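PDB 5HUS: trehalose synthase regulatory protein from Candida albicans, which probably regulates the enzyme complex that makes trehalose, using a C-terminal domain with the HAD-type trehalose-phosphatase fold. Local coordinates for residues A[98-103]-A[146-151]; A[72-77]-A[93-98]; A[111-116]-A[202-207]; A[27-32]-A[84-89]; A[258-263]-A[275-280]. One frame throughout, in Å; residues are numbered along the deposited sequence.

Contact 1: residues A[98-103]-A[146-151]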
# COMPACT_ATOMS: atom_id res chain seq x y z
N ASN A 98 -0.38 -1.23 -5.13
CA ASN A 98 0.24 -1.66 -3.89
C ASN A 98 1.76 -1.61 -3.91
O ASN A 98 2.40 -2.27 -3.11
CB ASN A 98 -0.24 -3.08 -3.53
CG ASN A 98 -0.06 -3.40 -2.07
OD1 ASN A 98 0.27 -4.52 -1.70
ND2 ASN A 98 -0.27 -2.40 -1.22
N GLY A 99 2.33 -0.82 -4.81
CA GLY A 99 3.77 -0.67 -4.82
C GLY A 99 4.45 -0.88 -6.15
O GLY A 99 5.62 -0.53 -6.31
N ASN A 100 3.74 -1.45 -7.12
CA ASN A 100 4.35 -1.74 -8.42
C ASN A 100 4.77 -0.48 -9.18
O ASN A 100 5.67 -0.52 -10.01
CB ASN A 100 3.40 -2.58 -9.28
CG ASN A 100 3.33 -4.01 -8.81
OD1 ASN A 100 4.22 -4.82 -9.10
ND2 ASN A 100 2.27 -4.33 -8.07
N PHE A 101 4.10 0.63 -8.90
CA PHE A 101 4.38 1.90 -9.57
C PHE A 101 4.37 3.05 -8.59
O PHE A 101 3.54 3.10 -7.70
CB PHE A 101 3.35 2.16 -10.68
CG PHE A 101 3.17 1.00 -11.62
CD1 PHE A 101 4.08 0.78 -12.65
CD2 PHE A 101 2.11 0.12 -11.46
CE1 PHE A 101 3.92 -0.31 -13.51
CE2 PHE A 101 1.95 -0.96 -12.32
CZ PHE A 101 2.86 -1.17 -13.34
N VAL A 102 5.31 3.98 -8.76
CA VAL A 102 5.46 5.11 -7.85
C VAL A 102 5.53 6.41 -8.63
O VAL A 102 6.31 6.54 -9.57
CB VAL A 102 6.74 4.99 -6.98
CG1 VAL A 102 6.94 6.27 -6.15
CG2 VAL A 102 6.67 3.76 -6.08
N LYS A 103 4.70 7.38 -8.24
CA LYS A 103 4.83 8.73 -8.77
C LYS A 103 5.24 9.66 -7.63
O LYS A 103 4.43 10.03 -6.77
CB LYS A 103 3.53 9.20 -9.45
CG LYS A 103 3.59 10.62 -9.97
CD LYS A 103 2.37 10.96 -10.84
CE LYS A 103 2.45 10.26 -12.19
NZ LYS A 103 1.39 10.72 -13.14
N ASP A 146 -2.33 -3.86 -14.32
CA ASP A 146 -1.10 -3.97 -15.10
C ASP A 146 -0.07 -4.91 -14.46
O ASP A 146 0.73 -5.53 -15.17
CB ASP A 146 -0.47 -2.59 -15.32
CG ASP A 146 -1.37 -1.67 -16.13
OD1 ASP A 146 -2.18 -2.19 -16.93
OD2 ASP A 146 -1.28 -0.44 -15.96
N ALA A 147 -0.11 -5.02 -13.14
CA ALA A 147 0.88 -5.83 -12.41
C ALA A 147 0.26 -6.61 -11.26
O ALA A 147 0.97 -7.19 -10.44
CB ALA A 147 2.00 -4.93 -11.88
N THR A 148 -1.07 -6.64 -11.21
CA THR A 148 -1.77 -7.41 -10.20
C THR A 148 -3.01 -8.03 -10.82
O THR A 148 -3.54 -7.52 -11.81
CB THR A 148 -2.17 -6.56 -8.96
OG1 THR A 148 -2.76 -5.33 -9.39
CG2 THR A 148 -0.96 -6.22 -8.13
N VAL A 149 -3.45 -9.15 -10.27
CA VAL A 149 -4.67 -9.80 -10.72
C VAL A 149 -5.51 -10.11 -9.49
O VAL A 149 -4.98 -10.58 -8.47
CB VAL A 149 -4.40 -11.09 -11.52
CG1 VAL A 149 -5.71 -11.69 -12.03
CG2 VAL A 149 -3.44 -10.82 -12.69
N ARG A 150 -6.81 -9.83 -9.57
CA ARG A 150 -7.69 -10.10 -8.44
C ARG A 150 -8.86 -10.97 -8.88
O ARG A 150 -9.57 -10.67 -9.84
CB ARG A 150 -8.19 -8.80 -7.81
CG ARG A 150 -8.80 -8.99 -6.43
CD ARG A 150 -9.17 -7.66 -5.78
NE ARG A 150 -8.00 -6.89 -5.35
CZ ARG A 150 -7.63 -6.74 -4.08
NH1 ARG A 150 -8.33 -7.31 -3.11
NH2 ARG A 150 -6.56 -6.01 -3.78
N PHE A 151 -9.05 -12.07 -8.15
CA PHE A 151 -10.12 -13.02 -8.42
C PHE A 151 -11.24 -12.76 -7.42
O PHE A 151 -11.10 -13.07 -6.24
CB PHE A 151 -9.59 -14.46 -8.31
CG PHE A 151 -10.61 -15.53 -8.60
CD1 PHE A 151 -11.71 -15.28 -9.41
CD2 PHE A 151 -10.47 -16.80 -8.05
CE1 PHE A 151 -12.64 -16.28 -9.67
CE2 PHE A 151 -11.39 -17.79 -8.31
CZ PHE A 151 -12.48 -17.53 -9.11
O HOH W 1 2.90 -7.20 -8.48

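Contact 2: residues A[72-77]-A[93-98]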
# COMPACT_ATOMS: atom_id res chain seq x y z
N TYR A 72 2.38 10.41 1.02
CA TYR A 72 2.13 9.46 -0.08
C TYR A 72 0.92 8.60 0.18
O TYR A 72 0.72 8.10 1.29
CB TYR A 72 3.35 8.55 -0.30
CG TYR A 72 4.46 9.23 -1.04
CD1 TYR A 72 5.25 10.19 -0.42
CD2 TYR A 72 4.71 8.94 -2.38
CE1 TYR A 72 6.25 10.84 -1.10
CE2 TYR A 72 5.72 9.58 -3.07
CZ TYR A 72 6.48 10.53 -2.43
OH TYR A 72 7.50 11.17 -3.12
N LEU A 73 0.09 8.44 -0.85
CA LEU A 73 -1.01 7.49 -0.82
C LEU A 73 -0.56 6.13 -1.34
O LEU A 73 0.04 6.04 -2.41
CB LEU A 73 -2.17 8.00 -1.67
CG LEU A 73 -3.29 6.98 -1.89
CD1 LEU A 73 -4.15 6.86 -0.64
CD2 LEU A 73 -4.14 7.37 -3.11
N LEU A 74 -0.84 5.07 -0.58
CA LEU A 74 -0.58 3.70 -1.02
C LEU A 74 -1.93 3.09 -1.35
O LEU A 74 -2.80 2.99 -0.49
CB LEU A 74 0.15 2.89 0.05
CG LEU A 74 0.35 1.40 -0.23
CD1 LEU A 74 1.19 1.16 -1.48
CD2 LEU A 74 0.99 0.70 0.98
N SER A 75 -2.09 2.70 -2.61
CA SER A 75 -3.39 2.29 -3.14
C SER A 75 -3.25 1.05 -4.01
O SER A 75 -2.23 0.87 -4.67
CB SER A 75 -4.01 3.42 -3.95
OG SER A 75 -5.18 3.01 -4.64
N TYR A 76 -4.28 0.21 -4.01
CA TYR A 76 -4.33 -0.94 -4.91
C TYR A 76 -4.69 -0.55 -6.34
O TYR A 76 -4.54 -1.36 -7.26
CB TYR A 76 -5.34 -1.98 -4.43
CG TYR A 76 -4.86 -2.84 -3.29
CD1 TYR A 76 -3.95 -3.86 -3.50
CD2 TYR A 76 -5.34 -2.64 -2.00
CE1 TYR A 76 -3.51 -4.65 -2.46
CE2 TYR A 76 -4.91 -3.42 -0.95
CZ TYR A 76 -3.99 -4.42 -1.18
OH TYR A 76 -3.56 -5.20 -0.14
N LEU A 77 -5.16 0.68 -6.52
CA LEU A 77 -5.68 1.10 -7.82
C LEU A 77 -4.59 1.25 -8.88
O LEU A 77 -3.43 1.50 -8.57
CB LEU A 77 -6.44 2.42 -7.68
CG LEU A 77 -7.65 2.39 -6.76
CD1 LEU A 77 -8.27 3.78 -6.67
CD2 LEU A 77 -8.70 1.38 -7.23
N GLY A 93 1.96 12.38 -3.14
CA GLY A 93 2.68 11.31 -3.81
C GLY A 93 1.77 10.11 -3.99
O GLY A 93 0.86 9.88 -3.19
N LEU A 94 2.01 9.34 -5.05
CA LEU A 94 1.17 8.19 -5.34
C LEU A 94 1.97 6.90 -5.46
O LEU A 94 3.03 6.85 -6.09
CB LEU A 94 0.40 8.42 -6.65
CG LEU A 94 -0.48 9.69 -6.68
CD1 LEU A 94 -0.97 9.97 -8.11
CD2 LEU A 94 -1.65 9.58 -5.72
N ILE A 95 1.44 5.85 -4.85
CA ILE A 95 1.98 4.51 -5.02
C ILE A 95 0.83 3.63 -5.52
O ILE A 95 -0.16 3.44 -4.80
CB ILE A 95 2.58 3.95 -3.72
CG1 ILE A 95 3.63 4.91 -3.16
CG2 ILE A 95 3.23 2.61 -3.98
CD1 ILE A 95 4.06 4.58 -1.74
N ALA A 96 0.95 3.12 -6.74
CA ALA A 96 -0.15 2.41 -7.40
C ALA A 96 0.05 0.90 -7.38
O ALA A 96 1.19 0.42 -7.30
CB ALA A 96 -0.30 2.88 -8.84
N GLU A 97 -1.06 0.17 -7.46
CA GLU A 97 -1.07 -1.30 -7.42
C GLU A 97 -0.19 -1.83 -6.30
O GLU A 97 0.63 -2.73 -6.49
CB GLU A 97 -0.66 -1.89 -8.78
CG GLU A 97 -1.62 -1.49 -9.90
CD GLU A 97 -1.52 -2.38 -11.13
OE1 GLU A 97 -1.36 -3.62 -10.97
OE2 GLU A 97 -1.63 -1.85 -12.25
N ASN A 98 -0.38 -1.23 -5.13
CA ASN A 98 0.24 -1.66 -3.89
C ASN A 98 1.76 -1.61 -3.91
O ASN A 98 2.40 -2.27 -3.11
CB ASN A 98 -0.24 -3.08 -3.53
CG ASN A 98 -0.06 -3.40 -2.07
OD1 ASN A 98 0.27 -4.52 -1.70
ND2 ASN A 98 -0.27 -2.40 -1.22

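Contact 3: residues A[111-116]-A[202-207]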
# COMPACT_ATOMS: atom_id res chain seq x y z
N ILE A 111 7.38 5.77 -11.94
CA ILE A 111 8.47 4.83 -11.84
C ILE A 111 7.91 3.43 -11.78
O ILE A 111 7.01 3.15 -10.99
CB ILE A 111 9.32 5.08 -10.59
CG1 ILE A 111 9.99 6.45 -10.66
CG2 ILE A 111 10.34 3.95 -10.41
CD1 ILE A 111 10.57 6.89 -9.34
N SER A 112 8.44 2.54 -12.61
CA SER A 112 8.00 1.15 -12.57
C SER A 112 8.95 0.32 -11.72
O SER A 112 10.05 -0.03 -12.15
CB SER A 112 7.90 0.58 -13.99
OG SER A 112 7.34 -0.73 -13.96
N LEU A 113 8.53 0.04 -10.49
CA LEU A 113 9.25 -0.89 -9.64
C LEU A 113 9.05 -2.30 -10.17
O LEU A 113 9.96 -3.14 -10.12
CB LEU A 113 8.77 -0.76 -8.20
CG LEU A 113 9.56 -1.43 -7.08
CD1 LEU A 113 11.05 -1.15 -7.20
CD2 LEU A 113 9.03 -0.95 -5.73
N ALA A 114 7.85 -2.57 -10.69
CA ALA A 114 7.58 -3.80 -11.42
C ALA A 114 8.49 -3.87 -12.63
O ALA A 114 8.73 -2.85 -13.29
CB ALA A 114 6.11 -3.87 -11.84
N ASP A 115 9.03 -5.05 -12.91
CA ASP A 115 9.83 -5.27 -14.11
C ASP A 115 8.93 -5.64 -15.28
O ASP A 115 8.16 -6.59 -15.19
CB ASP A 115 10.86 -6.38 -13.87
CG ASP A 115 11.74 -6.60 -15.07
OD1 ASP A 115 12.68 -5.79 -15.25
OD2 ASP A 115 11.49 -7.55 -15.83
N LYS A 116 9.02 -4.89 -16.37
CA LYS A 116 8.10 -5.08 -17.48
C LYS A 116 8.27 -6.45 -18.14
O LYS A 116 7.29 -7.03 -18.61
CB LYS A 116 8.25 -3.98 -18.52
CG LYS A 116 7.08 -3.93 -19.50
CD LYS A 116 7.16 -2.74 -20.45
CE LYS A 116 5.78 -2.26 -20.84
NZ LYS A 116 4.85 -3.38 -21.16
N LEU A 202 6.50 -3.21 0.48
CA LEU A 202 7.69 -2.92 1.28
C LEU A 202 8.77 -2.28 0.41
O LEU A 202 9.41 -1.32 0.82
CB LEU A 202 8.24 -4.19 1.93
CG LEU A 202 7.62 -4.70 3.24
CD1 LEU A 202 6.16 -5.07 3.07
CD2 LEU A 202 8.41 -5.89 3.75
N LYS A 203 8.95 -2.81 -0.79
CA LYS A 203 9.97 -2.29 -1.70
C LYS A 203 9.62 -0.87 -2.15
O LYS A 203 10.51 -0.04 -2.33
CB LYS A 203 10.14 -3.22 -2.90
CG LYS A 203 10.69 -4.59 -2.49
CD LYS A 203 11.02 -5.46 -3.69
CE LYS A 203 11.58 -6.80 -3.23
NZ LYS A 203 11.95 -7.68 -4.39
N ALA A 204 8.33 -0.59 -2.33
CA ALA A 204 7.91 0.75 -2.72
C ALA A 204 8.14 1.75 -1.59
O ALA A 204 8.59 2.87 -1.83
CB ALA A 204 6.44 0.76 -3.15
N ILE A 205 7.82 1.35 -0.37
CA ILE A 205 8.03 2.21 0.78
C ILE A 205 9.53 2.51 0.92
O ILE A 205 9.93 3.65 1.11
CB ILE A 205 7.48 1.58 2.08
CG1 ILE A 205 5.95 1.58 2.04
CG2 ILE A 205 7.99 2.37 3.31
CD1 ILE A 205 5.29 0.82 3.17
N ARG A 206 10.35 1.47 0.76
CA ARG A 206 11.79 1.64 0.84
C ARG A 206 12.29 2.59 -0.25
O ARG A 206 13.16 3.41 -0.00
CB ARG A 206 12.50 0.29 0.73
CG ARG A 206 14.02 0.41 0.68
CD ARG A 206 14.69 -0.96 0.65
NE ARG A 206 14.40 -1.70 -0.58
CZ ARG A 206 14.84 -2.93 -0.83
NH1 ARG A 206 15.59 -3.57 0.07
NH2 ARG A 206 14.53 -3.53 -1.97
N LEU A 207 11.73 2.48 -1.45
CA LEU A 207 12.10 3.35 -2.56
C LEU A 207 11.75 4.81 -2.28
O LEU A 207 12.57 5.71 -2.46
CB LEU A 207 11.43 2.87 -3.86
CG LEU A 207 11.70 3.62 -5.17
CD1 LEU A 207 11.49 2.69 -6.35
CD2 LEU A 207 10.81 4.85 -5.34

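Contact 4: residues A[27-32]-A[84-89]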
# COMPACT_ATOMS: atom_id res chain seq x y z
N LEU A 27 -4.95 3.99 2.13
CA LEU A 27 -6.37 4.31 2.24
C LEU A 27 -7.14 3.83 1.03
O LEU A 27 -6.60 3.77 -0.08
CB LEU A 27 -6.56 5.82 2.40
CG LEU A 27 -5.85 6.51 3.56
CD1 LEU A 27 -6.03 8.01 3.48
CD2 LEU A 27 -6.36 5.97 4.89
N GLU A 28 -8.41 3.50 1.24
CA GLU A 28 -9.30 3.17 0.14
C GLU A 28 -9.87 4.46 -0.42
O GLU A 28 -10.66 5.14 0.24
CB GLU A 28 -10.42 2.24 0.61
CG GLU A 28 -9.95 0.90 1.13
CD GLU A 28 -9.64 -0.09 0.02
OE1 GLU A 28 -10.60 -0.58 -0.62
OE2 GLU A 28 -8.45 -0.38 -0.21
N ILE A 29 -9.45 4.83 -1.63
CA ILE A 29 -9.90 6.07 -2.23
C ILE A 29 -10.99 5.76 -3.26
O ILE A 29 -10.83 4.86 -4.08
CB ILE A 29 -8.73 6.82 -2.90
CG1 ILE A 29 -7.64 7.10 -1.87
CG2 ILE A 29 -9.20 8.11 -3.54
CD1 ILE A 29 -8.09 7.98 -0.72
N SER A 30 -12.09 6.50 -3.19
CA SER A 30 -13.21 6.25 -4.09
C SER A 30 -13.89 7.56 -4.47
O SER A 30 -14.07 8.43 -3.62
CB SER A 30 -14.22 5.30 -3.45
OG SER A 30 -15.42 5.23 -4.22
N SER A 31 -14.26 7.69 -5.74
CA SER A 31 -14.99 8.87 -6.20
C SER A 31 -16.50 8.66 -6.08
O SER A 31 -17.28 9.55 -6.41
CB SER A 31 -14.61 9.22 -7.63
OG SER A 31 -13.24 9.60 -7.72
N ALA A 32 -16.89 7.48 -5.62
CA ALA A 32 -18.31 7.15 -5.43
C ALA A 32 -18.98 8.09 -4.45
O ALA A 32 -18.36 8.60 -3.52
CB ALA A 32 -18.45 5.72 -4.94
N ILE A 84 -6.34 10.00 -12.92
CA ILE A 84 -7.62 10.70 -13.06
C ILE A 84 -8.04 11.33 -11.73
O ILE A 84 -8.45 12.49 -11.68
CB ILE A 84 -8.72 9.75 -13.57
CG1 ILE A 84 -8.52 9.47 -15.07
CG2 ILE A 84 -10.10 10.34 -13.31
CD1 ILE A 84 -9.38 8.35 -15.61
N MET A 85 -7.91 10.57 -10.65
CA MET A 85 -8.32 11.04 -9.34
C MET A 85 -7.54 12.23 -8.83
O MET A 85 -8.11 13.15 -8.25
CB MET A 85 -8.21 9.91 -8.31
CG MET A 85 -9.30 8.87 -8.40
SD MET A 85 -8.98 7.56 -7.20
CE MET A 85 -10.59 6.79 -7.08
N PHE A 86 -6.23 12.23 -9.05
CA PHE A 86 -5.36 13.19 -8.38
C PHE A 86 -4.66 14.16 -9.33
O PHE A 86 -3.71 14.82 -8.94
CB PHE A 86 -4.33 12.45 -7.52
CG PHE A 86 -4.92 11.79 -6.31
CD1 PHE A 86 -5.10 12.51 -5.14
CD2 PHE A 86 -5.34 10.47 -6.34
CE1 PHE A 86 -5.67 11.93 -4.03
CE2 PHE A 86 -5.91 9.88 -5.23
CZ PHE A 86 -6.08 10.61 -4.08
N LYS A 87 -5.17 14.26 -10.56
CA LYS A 87 -4.58 15.14 -11.57
C LYS A 87 -4.46 16.59 -11.08
O LYS A 87 -3.50 17.28 -11.40
CB LYS A 87 -5.39 15.09 -12.87
CG LYS A 87 -6.82 15.60 -12.77
CD LYS A 87 -7.51 15.61 -14.14
CE LYS A 87 -8.93 16.16 -14.06
NZ LYS A 87 -9.65 16.11 -15.37
N ARG A 88 -5.44 17.03 -10.29
CA ARG A 88 -5.46 18.40 -9.79
C ARG A 88 -4.71 18.53 -8.47
O ARG A 88 -4.61 19.63 -7.92
CB ARG A 88 -6.90 18.88 -9.62
CG ARG A 88 -7.70 18.87 -10.92
CD ARG A 88 -8.96 19.71 -10.82
NE ARG A 88 -9.00 20.74 -11.86
CZ ARG A 88 -9.20 22.03 -11.63
NH1 ARG A 88 -9.41 22.46 -10.39
NH2 ARG A 88 -9.21 22.89 -12.64
N TYR A 89 -4.18 17.42 -7.97
CA TYR A 89 -3.55 17.43 -6.66
C TYR A 89 -2.12 16.87 -6.67
O TYR A 89 -1.86 15.81 -6.10
CB TYR A 89 -4.40 16.64 -5.67
CG TYR A 89 -5.85 17.08 -5.62
CD1 TYR A 89 -6.20 18.35 -5.18
CD2 TYR A 89 -6.87 16.22 -6.01
CE1 TYR A 89 -7.51 18.75 -5.13
CE2 TYR A 89 -8.19 16.61 -5.97
CZ TYR A 89 -8.51 17.88 -5.52
OH TYR A 89 -9.82 18.28 -5.48

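Contact 5: residues A[258-263]-A[275-280]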
# COMPACT_ATOMS: atom_id res chain seq x y z
N ALA A 258 2.59 -6.46 7.23
CA ALA A 258 3.97 -6.48 6.75
C ALA A 258 4.53 -5.06 6.73
O ALA A 258 5.68 -4.84 7.08
CB ALA A 258 4.06 -7.11 5.38
N ASN A 259 3.70 -4.10 6.32
CA ASN A 259 4.12 -2.71 6.33
C ASN A 259 4.34 -2.17 7.74
O ASN A 259 5.30 -1.42 7.98
CB ASN A 259 3.11 -1.84 5.58
CG ASN A 259 3.07 -2.15 4.09
OD1 ASN A 259 4.03 -2.67 3.53
ND2 ASN A 259 1.95 -1.83 3.44
N TYR A 260 3.47 -2.52 8.69
CA TYR A 260 3.64 -2.06 10.07
C TYR A 260 4.96 -2.57 10.63
O TYR A 260 5.74 -1.83 11.21
CB TYR A 260 2.50 -2.53 10.99
CG TYR A 260 1.15 -1.96 10.67
CD1 TYR A 260 0.99 -0.61 10.36
CD2 TYR A 260 0.03 -2.77 10.66
CE1 TYR A 260 -0.27 -0.09 10.06
CE2 TYR A 260 -1.22 -2.27 10.36
CZ TYR A 260 -1.36 -0.94 10.06
OH TYR A 260 -2.61 -0.46 9.76
N GLU A 261 5.20 -3.86 10.45
CA GLU A 261 6.43 -4.47 10.96
C GLU A 261 7.67 -3.83 10.34
O GLU A 261 8.66 -3.59 11.03
CB GLU A 261 6.41 -5.98 10.70
CG GLU A 261 5.36 -6.71 11.53
CD GLU A 261 5.27 -8.19 11.18
OE1 GLU A 261 6.19 -8.70 10.52
OE2 GLU A 261 4.27 -8.83 11.56
N TYR A 262 7.60 -3.52 9.04
CA TYR A 262 8.73 -2.88 8.37
C TYR A 262 8.98 -1.47 8.88
O TYR A 262 10.12 -1.10 9.19
CB TYR A 262 8.50 -2.85 6.85
CG TYR A 262 9.59 -2.10 6.10
CD1 TYR A 262 10.94 -2.42 6.28
CD2 TYR A 262 9.28 -1.07 5.22
CE1 TYR A 262 11.94 -1.73 5.61
CE2 TYR A 262 10.28 -0.38 4.54
CZ TYR A 262 11.60 -0.71 4.74
OH TYR A 262 12.59 -0.03 4.07
N VAL A 263 7.92 -0.66 8.97
CA VAL A 263 8.07 0.71 9.44
C VAL A 263 8.51 0.72 10.91
O VAL A 263 9.32 1.54 11.30
CB VAL A 263 6.78 1.52 9.25
CG1 VAL A 263 6.89 2.88 9.91
CG2 VAL A 263 6.50 1.67 7.76
N THR A 275 3.36 3.72 13.68
CA THR A 275 2.40 2.95 12.91
C THR A 275 1.03 3.07 13.57
O THR A 275 0.92 2.99 14.79
CB THR A 275 2.81 1.48 12.80
OG1 THR A 275 3.11 0.97 14.11
CG2 THR A 275 4.04 1.33 11.92
N VAL A 276 0.00 3.28 12.76
CA VAL A 276 -1.35 3.42 13.28
C VAL A 276 -2.34 2.71 12.35
O VAL A 276 -2.23 2.80 11.12
CB VAL A 276 -1.75 4.91 13.45
CG1 VAL A 276 -1.48 5.69 12.17
CG2 VAL A 276 -3.20 5.03 13.87
N THR A 277 -3.27 1.98 12.93
CA THR A 277 -4.26 1.27 12.14
C THR A 277 -5.66 1.80 12.39
O THR A 277 -5.98 2.24 13.50
CB THR A 277 -4.25 -0.25 12.42
OG1 THR A 277 -5.19 -0.89 11.55
CG2 THR A 277 -4.63 -0.55 13.87
N LEU A 278 -6.47 1.78 11.34
CA LEU A 278 -7.90 2.02 11.46
C LEU A 278 -8.55 0.82 12.12
O LEU A 278 -8.32 -0.32 11.72
CB LEU A 278 -8.52 2.29 10.09
CG LEU A 278 -8.18 3.65 9.47
CD1 LEU A 278 -8.44 3.64 7.97
CD2 LEU A 278 -9.00 4.73 10.15
N ILE A 279 -9.35 1.07 13.15
CA ILE A 279 -10.05 0.00 13.86
C ILE A 279 -11.54 0.29 13.88
O ILE A 279 -11.97 1.43 13.68
CB ILE A 279 -9.54 -0.17 15.30
CG1 ILE A 279 -9.81 1.09 16.12
CG2 ILE A 279 -8.05 -0.49 15.30
CD1 ILE A 279 -9.24 1.04 17.52
N SER A 280 -12.34 -0.74 14.14
CA SER A 280 -13.79 -0.59 14.10
C SER A 280 -14.50 -1.50 15.08
O SER A 280 -13.87 -2.23 15.85
CB SER A 280 -14.31 -0.86 12.69
OG SER A 280 -14.23 -2.24 12.38

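Contact 1: residues A[98-103]-A[146-151]
Ala147 packs against Asn100 and Phe101 at a classic beta bulge, where these two residues together face Ala96. The contact joins the main sheet of the HAD-type fold to the loop leading into strand 149-152, part of the four-stranded antiparallel sheet of the other lobe. Its tight part is the methyl of Ala147, which rests on the carboxamide of Asn100: CB lies 3.5 Å from Asn100 CG and 3.9 Å from Asn100 ND2. A small residue suits this place because the amide comes so close. Asn100 CG lies opposite its own carbonyl carbon (chi1 -74°), which carries the amide across to the loop, and ND2 is held by Glu97 O. The same methyl also meets the Phe101 ring obliquely, with Ala147 CB 4.0 Å from Phe101 CE2. Packing is looser toward partly exposed Asp146, whose CB sits 4.1 Å from Phe101 CZ. The Asp146 carboxylate, turned 85° from the ring plane, forms a salt bridge with Arg79, which also makes a cation-pi contact with Phe101. Glu97 fixes the loop, its carboxylate accepting from Asp146 N, Ala147 N and Thr148 OG1. One water bridges the segments, donating to Asn100 OD1 and Ala147 O, each at 2.8 Å.

Contact 2: residues A[72-77]-A[93-98]
Leu73 lies between Gly93 and Ile95 in a parallel ladder: Leu73 N donates to Gly93 O at 2.9 Å, and Ile95 N to Leu73 O at 2.8 Å. Ser75 N continues the ladder to Ile95 O. Side chains then fill the two faces. Gly93, having none, lets the Tyr72 ring lie over it, a CH-pi contact with Gly93 CA 3.8 Å from the ring centroid. On the same face Leu74 CD1 meets Ile95 CG2 at 3.5 Å. Past the strands, Asn98 has CG anti to N (chi1 -159°), which lays its amide along the Tyr76 ring, 29° from the ring plane, with ND2 over one face near the rim. Here Asn98 N donates to Ser75 O at 2.8 Å and Glu97 N to Leu77 O at 2.9 Å. Ser75 OG accepts from Leu77 N in an ST turn. Farther out, Tyr72 OH bonds His212 and Ile105 N, Gln196 holds Asn98 OD1, and helices 200-213 and 79-86 cover opposite faces. Ser75 probably occupies the position of the motif II Ser/Thr of HAD phosphatases. Five backbone bonds thus satisfy mostly buried peptide groups, while the aliphatic side chains remain available for packing.

Contact 3: residues A[111-116]-A[202-207]
Leu113 and Ala204 mark the nearest backbone approach, with their CA atoms 7.2 Å apart. Segment 111-116 runs off the edge strand 111-112 into a short turn, whereas 202-207 is wholly helical. Leu113 takes helix-like backbone angles (-72°/-36°), bending the chain as it leaves the strand. Ser112 OG closes this bend by donating to Ala114 O at 2.6 Å, a use well suited to a short hydroxyl side chain. Asp115 then serves as N-cap of helix 116-136, its OD2 accepting from Glu118 N.

Leu113 buries the largest share of the contact, its two methyls dividing the work. Its CG is trans to the backbone N (chi1 -168°), which sends the branch to the helix. CD2 settles on the helix backbone, 3.5 Å from Ala204 N and 3.8 Å from Lys203 CB. Alanine suits position 204 because its small methyl, 4.0 Å from Leu113 CD2, lets the leucine approach the backbone. CD1 meets Leu207 CD1 tip to tip at 4.0 Å, and Ile111 CG2 touches that same Leu207 CD1 at 4.4 Å. Lys203 lends only its base here, for its extended chain carries NZ away to Gln229 O.

The cluster continues into helix 225-229 through Ile225 and Phe228, and into helix 218-223 through Val221. Helix 200-213 lies on one face of the main sheet near its edge strand 111-112, beside helix 254-265.

Contact 4: residues A[27-32]-A[84-89]
Near the end of helix 79-86, the crossover of a beta-alpha-beta unit in the HAD-type fold linking strands 69-74 and 93-96, Met85 packs on Ile29. Segment 27-32, which includes a short, irregular strand beside 50-51, lies against the C-terminal end of this helix. Met85 does most of the touching. Its chain leaves on the side opposite its carbonyl carbon (chi1 -75°) and runs out extended, crossing Ile29 at a slant. The sulfur comes within 3.7 Å, Met85 SD to Ile29 CG2, and the methyl reaches the backbone, Met85 CE lying 3.6 Å from Ile29 O. On the solvent side, where Ser31 is exposed, the same CE is 3.9 Å from Ser31 OG. A long, flexible, apolar chain suits this uneven surface. Ser31 follows Ser30, whose OG accepts from Ala32 N in an ST turn that bends the chain. Next comes Phe86, whose ring is buried against Leu73 and Ile92. Phe86 CZ lies 4.0 Å from Ile29 CG2, so that the CG2 methyl of beta-branched Ile29 serves both Met85 and Phe86. Farther on, Tyr89 leans on Ser54 and Val57 of helix 53-59, and its backbone closes a type I turn, Tyr89 N donating to Phe86 O at 2.8 Å.

Contact 5: residues A[258-263]-A[275-280]
The methyl of Thr275, on strand 272-278, packs against Tyr260 and Val263, one turn apart on helix 254-265; the short strand segment runs nearly antiparallel to that of the helix (160°), with axes 9.0 Å apart. Van der Waals packing is shared between the two helix residues. Thr275 CG2 slides past Val263 CG1 at 3.8 Å and lies 3.7 Å from the backbone Tyr260 O. Thr275 CB meets Tyr260 CD1 at 3.7 Å, the ring approaching it obliquely. A threonine suits this place because its branches divide: with chi1 at 50°, the methyl lies opposite the carbonyl carbon and serves the helix, while OG1 bonds Asn264 OD1 and Thr291 N.

The polar end of Tyr260 makes the second group. Its ring reaches along the strand, with CE1 3.6 Å from Val276 O, and crosses Thr277 at about a right angle. The phenol oxygen is tightly packed there, Tyr260 OH lying 3.1 Å from Thr277 CB. This hydroxyl bonds to Gly251 O, so the buried oxygen is satisfied from the loop after strand 243-250. A tyrosine can thus pack its ring along the strand and still meet a backbone carbonyl with its hydroxyl.

The contact joins the helix of the beta-alpha-beta unit 243-250, 254-265, 272-278 to its second strand. Tyr260 also meets the Tyr248 ring, Asn259 and Ala258 pack on helix 200-213, and strand 292-294 flanks Val276.

Contacts 1, 2, 3 and 5 all reach the main mixed sheet, where strands 272-278, 243-250, 20-26, 69-74, 93-96, 101-103 and 111-112 lie in that order; contact 4 lies at the C-terminal end of helix 79-86 and touches the sheet through Leu73. Contacts 1 and 2 are close, centres about 9 Å apart, and share Asn98; the centres of contacts 1 and 3 are about 10 Å apart. Contacts 4 and 5 are farthest apart, about 22 Å between centres. Along the chain, contacts 2 and 4 cross, as do 1 and 3, whereas 5 closes last. Helix 200-213 of contact 3 touches residues of contacts 1, 2 and 5, consistent with a continuous core of sheet and helices, which contact 1 joins to the second lobe.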